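ABC transporter substrate-binding protein (Rhizobium radiobacter, PDB 6TFX) binds the opine mannopinic acid as a solute-binding protein of an ABC transporter, probably delivering it for import into the bacterial cell. Local coordinates at residues Val292-Asp304 with Ala386-Tyr400. Sequence-based numbering, arbitrary orientation.
Sequences VPSVIPSNNLGFD and AARFPIADYYLTQFY. With N72 ((2~{R})-2-[[(3~{R},4~{R},5~{S})-3,4,5,6-tetrakis(oxidanyl)-2-oxidanylidene-hexyl]amino]pentanedioic acid), chain C.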
loop_
_atom_site.group_PDB
_atom_site.type_symbol
_atom_site.label_atom_id
_atom_site.label_comp_id
_atom_site.label_asym_id
_atom_site.label_seq_id
_atom_site.Cartn_x
_atom_site.Cartn_y
_atom_site.Cartn_z
ATOM N N VAL A 292 -13.654 10.424 -4.444
ATOM C CA VAL A 292 -14.295 9.244 -3.846
ATOM C C VAL A 292 -15.339 9.676 -2.824
ATOM O O VAL A 292 -14.980 10.363 -1.859
ATOM C CB VAL A 292 -13.239 8.281 -3.212
ATOM C CG1 VAL A 292 -13.908 7.038 -2.602
ATOM C CG2 VAL A 292 -12.211 7.859 -4.246
ATOM N N PRO A 293 -16.605 9.223 -2.975
ATOM C CA PRO A 293 -17.642 9.650 -2.025
ATOM C C PRO A 293 -17.689 8.878 -0.701
ATOM O O PRO A 293 -18.767 8.788 -0.093
ATOM C CB PRO A 293 -18.934 9.478 -2.825
ATOM C CG PRO A 293 -18.653 8.258 -3.691
ATOM C CD PRO A 293 -17.180 8.422 -4.084
ATOM N N SER A 294 -16.546 8.367 -0.216
ATOM C CA SER A 294 -16.473 7.683 1.076
ATOM C C SER A 294 -15.042 7.683 1.569
ATOM O O SER A 294 -14.155 8.299 0.930
ATOM C CB SER A 294 -17.052 6.265 1.016
ATOM O OG SER A 294 -17.229 5.777 2.344
ATOM N N VAL A 295 -14.794 6.995 2.689
ATOM C CA VAL A 295 -13.509 7.002 3.358
ATOM C C VAL A 295 -12.690 5.726 3.150
ATOM O O VAL A 295 -11.684 5.519 3.834
ATOM C CB VAL A 295 -13.694 7.324 4.862
ATOM C CG1 VAL A 295 -14.166 8.770 5.050
ATOM C CG2 VAL A 295 -14.667 6.332 5.521
ATOM N N ILE A 296 -13.096 4.900 2.187
ATOM C CA ILE A 296 -12.371 3.717 1.750
ATOM C C ILE A 296 -12.344 3.741 0.217
ATOM O O ILE A 296 -13.217 4.362 -0.396
ATOM C CB ILE A 296 -12.946 2.393 2.316
ATOM C CG1 ILE A 296 -14.259 1.979 1.606
ATOM C CG2 ILE A 296 -13.092 2.458 3.854
ATOM C CD1 ILE A 296 -14.787 0.634 2.121
ATOM N N PRO A 297 -11.355 3.086 -0.419
ATOM C CA PRO A 297 -11.279 3.131 -1.899
ATOM C C PRO A 297 -12.529 2.546 -2.567
ATOM O O PRO A 297 -13.169 1.644 -2.018
ATOM C CB PRO A 297 -10.028 2.313 -2.222
ATOM C CG PRO A 297 -9.151 2.454 -0.969
ATOM C CD PRO A 297 -10.199 2.356 0.155
ATOM N N SER A 298 -12.880 3.067 -3.754
ATOM C CA SER A 298 -14.136 2.666 -4.419
ATOM C C SER A 298 -14.174 1.182 -4.753
ATOM O O SER A 298 -15.261 0.591 -4.814
ATOM C CB SER A 298 -14.398 3.513 -5.660
ATOM O OG SER A 298 -13.397 3.250 -6.627
ATOM N N ASN A 299 -12.986 0.585 -4.972
ATOM C CA ASN A 299 -12.877 -0.827 -5.310
ATOM C C ASN A 299 -12.726 -1.555 -3.963
ATOM O O ASN A 299 -11.608 -1.890 -3.538
ATOM C CB ASN A 299 -11.656 -1.023 -6.229
ATOM C CG ASN A 299 -10.942 -2.350 -6.174
ATOM O OD1 ASN A 299 -9.752 -2.430 -5.809
ATOM N ND2 ASN A 299 -11.652 -3.410 -6.524
ATOM N N ASN A 300 -13.822 -1.620 -3.230
ATOM C CA ASN A 300 -13.945 -2.390 -2.013
ATOM C C ASN A 300 -15.302 -3.026 -1.972
ATOM O O ASN A 300 -16.311 -2.320 -2.096
ATOM C CB ASN A 300 -13.814 -1.539 -0.760
ATOM C CG ASN A 300 -12.425 -1.501 -0.228
ATOM O OD1 ASN A 300 -12.021 -2.359 0.538
ATOM N ND2 ASN A 300 -11.676 -0.498 -0.613
ATOM N N LEU A 301 -15.335 -4.317 -1.624
ATOM C CA LEU A 301 -16.615 -4.946 -1.303
ATOM C C LEU A 301 -17.060 -4.196 -0.025
ATOM O O LEU A 301 -16.257 -4.070 0.914
ATOM C CB LEU A 301 -16.407 -6.442 -0.967
ATOM C CG LEU A 301 -17.584 -7.153 -0.303
ATOM C CD1 LEU A 301 -18.754 -7.216 -1.238
ATOM C CD2 LEU A 301 -17.211 -8.587 0.112
ATOM N N GLY A 302 -18.291 -3.674 -0.032
ATOM C CA GLY A 302 -18.821 -2.903 1.088
ATOM C C GLY A 302 -18.703 -1.388 0.938
ATOM O O GLY A 302 -19.176 -0.630 1.793
ATOM N N PHE A 303 -18.088 -0.921 -0.163
ATOM C CA PHE A 303 -17.958 0.516 -0.434
ATOM C C PHE A 303 -19.332 1.187 -0.412
ATOM O O PHE A 303 -20.289 0.641 -0.990
ATOM C CB PHE A 303 -17.293 0.716 -1.804
ATOM C CG PHE A 303 -17.171 2.167 -2.199
ATOM C CD1 PHE A 303 -16.290 3.018 -1.525
ATOM C CD2 PHE A 303 -17.957 2.691 -3.222
ATOM C CE1 PHE A 303 -16.184 4.363 -1.883
ATOM C CE2 PHE A 303 -17.848 4.050 -3.579
ATOM C CZ PHE A 303 -16.963 4.867 -2.898
ATOM N N ASP A 304 -19.424 2.374 0.214
ATOM C CA ASP A 304 -20.675 3.139 0.296
ATOM C C ASP A 304 -20.596 4.318 -0.686
ATOM O O ASP A 304 -19.941 5.323 -0.379
ATOM C CB ASP A 304 -20.891 3.663 1.725
ATOM C CG ASP A 304 -22.257 4.284 1.959
ATOM O OD1 ASP A 304 -23.066 4.380 0.967
ATOM O OD2 ASP A 304 -22.543 4.650 3.114
ATOM N N ALA A 386 -3.353 5.387 0.252
ATOM C CA ALA A 386 -3.062 3.946 0.219
ATOM C C ALA A 386 -4.273 3.170 -0.250
ATOM O O ALA A 386 -5.396 3.683 -0.230
ATOM C CB ALA A 386 -2.713 3.457 1.622
ATOM N N ALA A 387 -4.020 1.913 -0.627
ATOM C CA ALA A 387 -5.067 0.938 -0.921
ATOM C C ALA A 387 -4.766 -0.309 -0.089
ATOM O O ALA A 387 -3.610 -0.530 0.305
ATOM C CB ALA A 387 -5.118 0.577 -2.408
ATOM N N ARG A 388 -5.793 -1.147 0.156
ATOM C CA ARG A 388 -5.577 -2.398 0.880
ATOM C C ARG A 388 -6.349 -3.485 0.109
ATOM O O ARG A 388 -6.956 -3.180 -0.936
ATOM C CB ARG A 388 -6.089 -2.270 2.333
ATOM C CG ARG A 388 -5.208 -1.342 3.217
ATOM C CD ARG A 388 -3.807 -1.940 3.400
ATOM N NE ARG A 388 -2.935 -1.185 4.309
ATOM C CZ ARG A 388 -1.980 -0.359 3.909
ATOM N NH1 ARG A 388 -1.846 -0.058 2.620
ATOM N NH2 ARG A 388 -1.171 0.206 4.799
ATOM N N PHE A 389 -6.349 -4.749 0.610
ATOM C CA PHE A 389 -7.144 -5.784 -0.091
ATOM C C PHE A 389 -8.581 -5.257 -0.268
ATOM O O PHE A 389 -9.091 -4.582 0.632
ATOM C CB PHE A 389 -7.177 -7.105 0.693
ATOM C CG PHE A 389 -5.838 -7.775 0.857
ATOM C CD1 PHE A 389 -4.990 -7.948 -0.233
ATOM C CD2 PHE A 389 -5.435 -8.263 2.095
ATOM C CE1 PHE A 389 -3.748 -8.582 -0.082
ATOM C CE2 PHE A 389 -4.188 -8.888 2.248
ATOM C CZ PHE A 389 -3.356 -9.045 1.157
ATOM N N PRO A 390 -9.253 -5.605 -1.386
ATOM C CA PRO A 390 -10.550 -4.983 -1.697
ATOM C C PRO A 390 -11.778 -5.527 -0.970
ATOM O O PRO A 390 -12.811 -5.837 -1.607
ATOM C CB PRO A 390 -10.681 -5.175 -3.214
ATOM C CG PRO A 390 -9.904 -6.446 -3.489
ATOM C CD PRO A 390 -8.714 -6.353 -2.545
ATOM N N ILE A 391 -11.687 -5.578 0.364
ATOM C CA ILE A 391 -12.801 -5.922 1.243
ATOM C C ILE A 391 -12.763 -4.819 2.294
ATOM O O ILE A 391 -11.697 -4.548 2.839
ATOM C CB ILE A 391 -12.660 -7.326 1.852
ATOM C CG1 ILE A 391 -12.751 -8.417 0.746
ATOM C CG2 ILE A 391 -13.739 -7.534 2.918
ATOM C CD1 ILE A 391 -12.471 -9.816 1.234
ATOM N N ALA A 392 -13.913 -4.149 2.540
ATOM C CA ALA A 392 -13.944 -2.987 3.447
ATOM C C ALA A 392 -13.301 -3.216 4.794
ATOM O O ALA A 392 -12.751 -2.261 5.380
ATOM C CB ALA A 392 -15.369 -2.483 3.621
ATOM N N ASP A 393 -13.365 -4.458 5.319
ATOM C CA ASP A 393 -12.782 -4.757 6.636
ATOM C C ASP A 393 -11.326 -4.311 6.755
ATOM O O ASP A 393 -10.911 -3.858 7.831
ATOM C CB ASP A 393 -12.837 -6.274 6.943
ATOM C CG ASP A 393 -12.172 -6.581 8.280
ATOM O OD1 ASP A 393 -12.580 -5.976 9.302
ATOM O OD2 ASP A 393 -11.224 -7.402 8.302
ATOM N N TYR A 394 -10.542 -4.435 5.670
ATOM C CA TYR A 394 -9.118 -4.089 5.772
ATOM C C TYR A 394 -8.919 -2.596 5.944
ATOM O O TYR A 394 -8.318 -2.174 6.934
ATOM C CB TYR A 394 -8.333 -4.645 4.564
ATOM C CG TYR A 394 -8.283 -6.161 4.645
ATOM C CD1 TYR A 394 -7.383 -6.797 5.492
ATOM C CD2 TYR A 394 -9.233 -6.944 3.995
ATOM C CE1 TYR A 394 -7.380 -8.182 5.642
ATOM C CE2 TYR A 394 -9.243 -8.339 4.138
ATOM C CZ TYR A 394 -8.327 -8.946 4.986
ATOM O OH TYR A 394 -8.303 -10.303 5.174
ATOM N N TYR A 395 -9.430 -1.793 5.014
ATOM C CA TYR A 395 -9.227 -0.339 5.166
ATOM C C TYR A 395 -9.883 0.152 6.443
ATOM O O TYR A 395 -9.297 0.947 7.177
ATOM C CB TYR A 395 -9.828 0.404 3.967
ATOM C CG TYR A 395 -8.970 1.563 3.507
ATOM C CD1 TYR A 395 -7.921 1.365 2.614
ATOM C CD2 TYR A 395 -9.223 2.864 3.942
ATOM C CE1 TYR A 395 -7.151 2.435 2.148
ATOM C CE2 TYR A 395 -8.454 3.942 3.483
ATOM C CZ TYR A 395 -7.419 3.721 2.584
ATOM O OH TYR A 395 -6.641 4.781 2.141
ATOM N N LEU A 396 -11.109 -0.335 6.746
ATOM C CA LEU A 396 -11.793 0.158 7.940
ATOM C C LEU A 396 -11.044 -0.186 9.224
ATOM O O LEU A 396 -10.909 0.656 10.109
ATOM C CB LEU A 396 -13.230 -0.392 8.016
ATOM C CG LEU A 396 -14.172 0.153 6.965
ATOM C CD1 LEU A 396 -15.478 -0.640 6.988
ATOM C CD2 LEU A 396 -14.467 1.678 7.179
ATOM N N THR A 397 -10.617 -1.444 9.359
ATOM C CA THR A 397 -9.946 -1.831 10.596
ATOM C C THR A 397 -8.631 -1.065 10.746
ATOM O O THR A 397 -8.328 -0.573 11.834
ATOM C CB THR A 397 -9.705 -3.353 10.627
ATOM O OG1 THR A 397 -10.981 -4.017 10.613
ATOM C CG2 THR A 397 -8.887 -3.777 11.842
ATOM N N GLN A 398 -7.834 -1.010 9.676
ATOM C CA GLN A 398 -6.494 -0.414 9.804
ATOM C C GLN A 398 -6.481 1.093 10.026
ATOM O O GLN A 398 -5.643 1.605 10.785
ATOM C CB GLN A 398 -5.671 -0.791 8.561
ATOM C CG GLN A 398 -5.471 -2.327 8.481
ATOM C CD GLN A 398 -4.615 -2.719 7.313
ATOM O OE1 GLN A 398 -3.728 -1.989 6.902
ATOM N NE2 GLN A 398 -4.848 -3.914 6.787
ATOM N N PHE A 399 -7.377 1.803 9.341
ATOM C CA PHE A 399 -7.382 3.266 9.435
ATOM C C PHE A 399 -8.359 3.823 10.471
ATOM O O PHE A 399 -8.157 4.978 10.906
ATOM C CB PHE A 399 -7.758 3.857 8.077
ATOM C CG PHE A 399 -6.646 3.804 7.074
ATOM C CD1 PHE A 399 -5.694 4.829 7.012
ATOM C CD2 PHE A 399 -6.514 2.712 6.218
ATOM C CE1 PHE A 399 -4.648 4.777 6.081
ATOM C CE2 PHE A 399 -5.438 2.635 5.312
ATOM C CZ PHE A 399 -4.532 3.686 5.226
ATOM N N TYR A 400 -9.430 3.086 10.824
ATOM C CA TYR A 400 -10.469 3.679 11.647
ATOM C C TYR A 400 -10.895 2.920 12.916
ATOM O O TYR A 400 -11.628 3.519 13.706
ATOM C CB TYR A 400 -11.722 3.958 10.783
ATOM C CG TYR A 400 -11.404 4.706 9.505
ATOM C CD1 TYR A 400 -10.817 5.975 9.538
ATOM C CD2 TYR A 400 -11.661 4.137 8.255
ATOM C CE1 TYR A 400 -10.495 6.652 8.363
ATOM C CE2 TYR A 400 -11.341 4.806 7.076
ATOM C CZ TYR A 400 -10.722 6.045 7.133
ATOM O OH TYR A 400 -10.402 6.710 5.973
HETATM O OAB N72 C . -0.867 12.106 -5.310
HETATM C CAF N72 C . -1.089 11.143 -4.261
HETATM C CAG N72 C . 0.137 10.273 -3.824
HETATM O OAC N72 C . 1.187 10.303 -4.735
HETATM C CAH N72 C . -0.316 8.932 -3.243
HETATM O OAM N72 C . -1.597 8.458 -3.417
HETATM C CAI N72 C . 0.242 7.524 -3.321
HETATM O OAD N72 C . 0.900 7.316 -4.551
HETATM C CAJ N72 C . 0.956 7.122 -2.054
HETATM O OAE N72 C . 0.636 7.700 -0.983
HETATM C CAK N72 C . 2.096 6.066 -2.099
HETATM N N N72 C . 1.697 4.840 -1.449
HETATM C CA N72 C . 2.326 4.375 -0.271
HETATM C C N72 C . 3.226 5.313 0.484
HETATM O O N72 C . 3.020 6.139 1.460
HETATM C CB N72 C . 1.321 3.586 0.573
HETATM C CG N72 C . 1.553 3.436 2.077
HETATM C CD N72 C . 0.951 2.155 2.660
HETATM O OE1 N72 C . 0.835 1.094 1.966
HETATM O OE2 N72 C . 0.582 2.163 3.855
HETATM O OXT N72 C . 4.338 5.075 -0.022
HETATM O O HOH W 1 -7.335 -2.993 -3.645
HETATM O O HOH W 2 -9.702 -2.291 1.954
HETATM O O HOH W 3 -8.680 -0.693 -0.358
#
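Tyr395 packs against Val295, Ile296 and Pro297 from CB to CZ, and its OH turns to Ala386 O. Tyr395 CB lies 3.9 Å from Ile296 CG2; farther out, CD2 and CE2 pass obliquely by the carbonyl of Val295, while Pro297 CD sits over the ring, 3.5 Å from the centroid of Tyr395 and 13° off the normal, a CH-pi contact. Phe399 covers the opposite face, a sandwich that limits the ring's tilt, and Tyr395 OH donates to Ala386 O (2.9 Å) from above the carbonyl plane. That oxygen belongs to the strand end leading to Arg388, whose NH1 and NH2 grip the side-chain carboxylate of the bound opine.

Tyr400 OH donates to Val295 O at 2.8 Å, in the carbonyl plane and on a lone pair. In Ile296, chi1 of 75° splits the branches, CG2 going to Tyr395 and Leu396, and CD1 to Ala392 CB (3.5 Å). Beyond it a single beta bridge pairs Leu301 with Ile391: Leu301 N bonds Pro390 O almost straight (177°), and Ala392 N returns a bond to Leu301 O. Helix 392-400 lies against the loop after strand 289-291, with helix 434-450 touching Val295, Leu301 and Leu396, and strand 240-255 meeting Tyr395 and Tyr400 through Leu252.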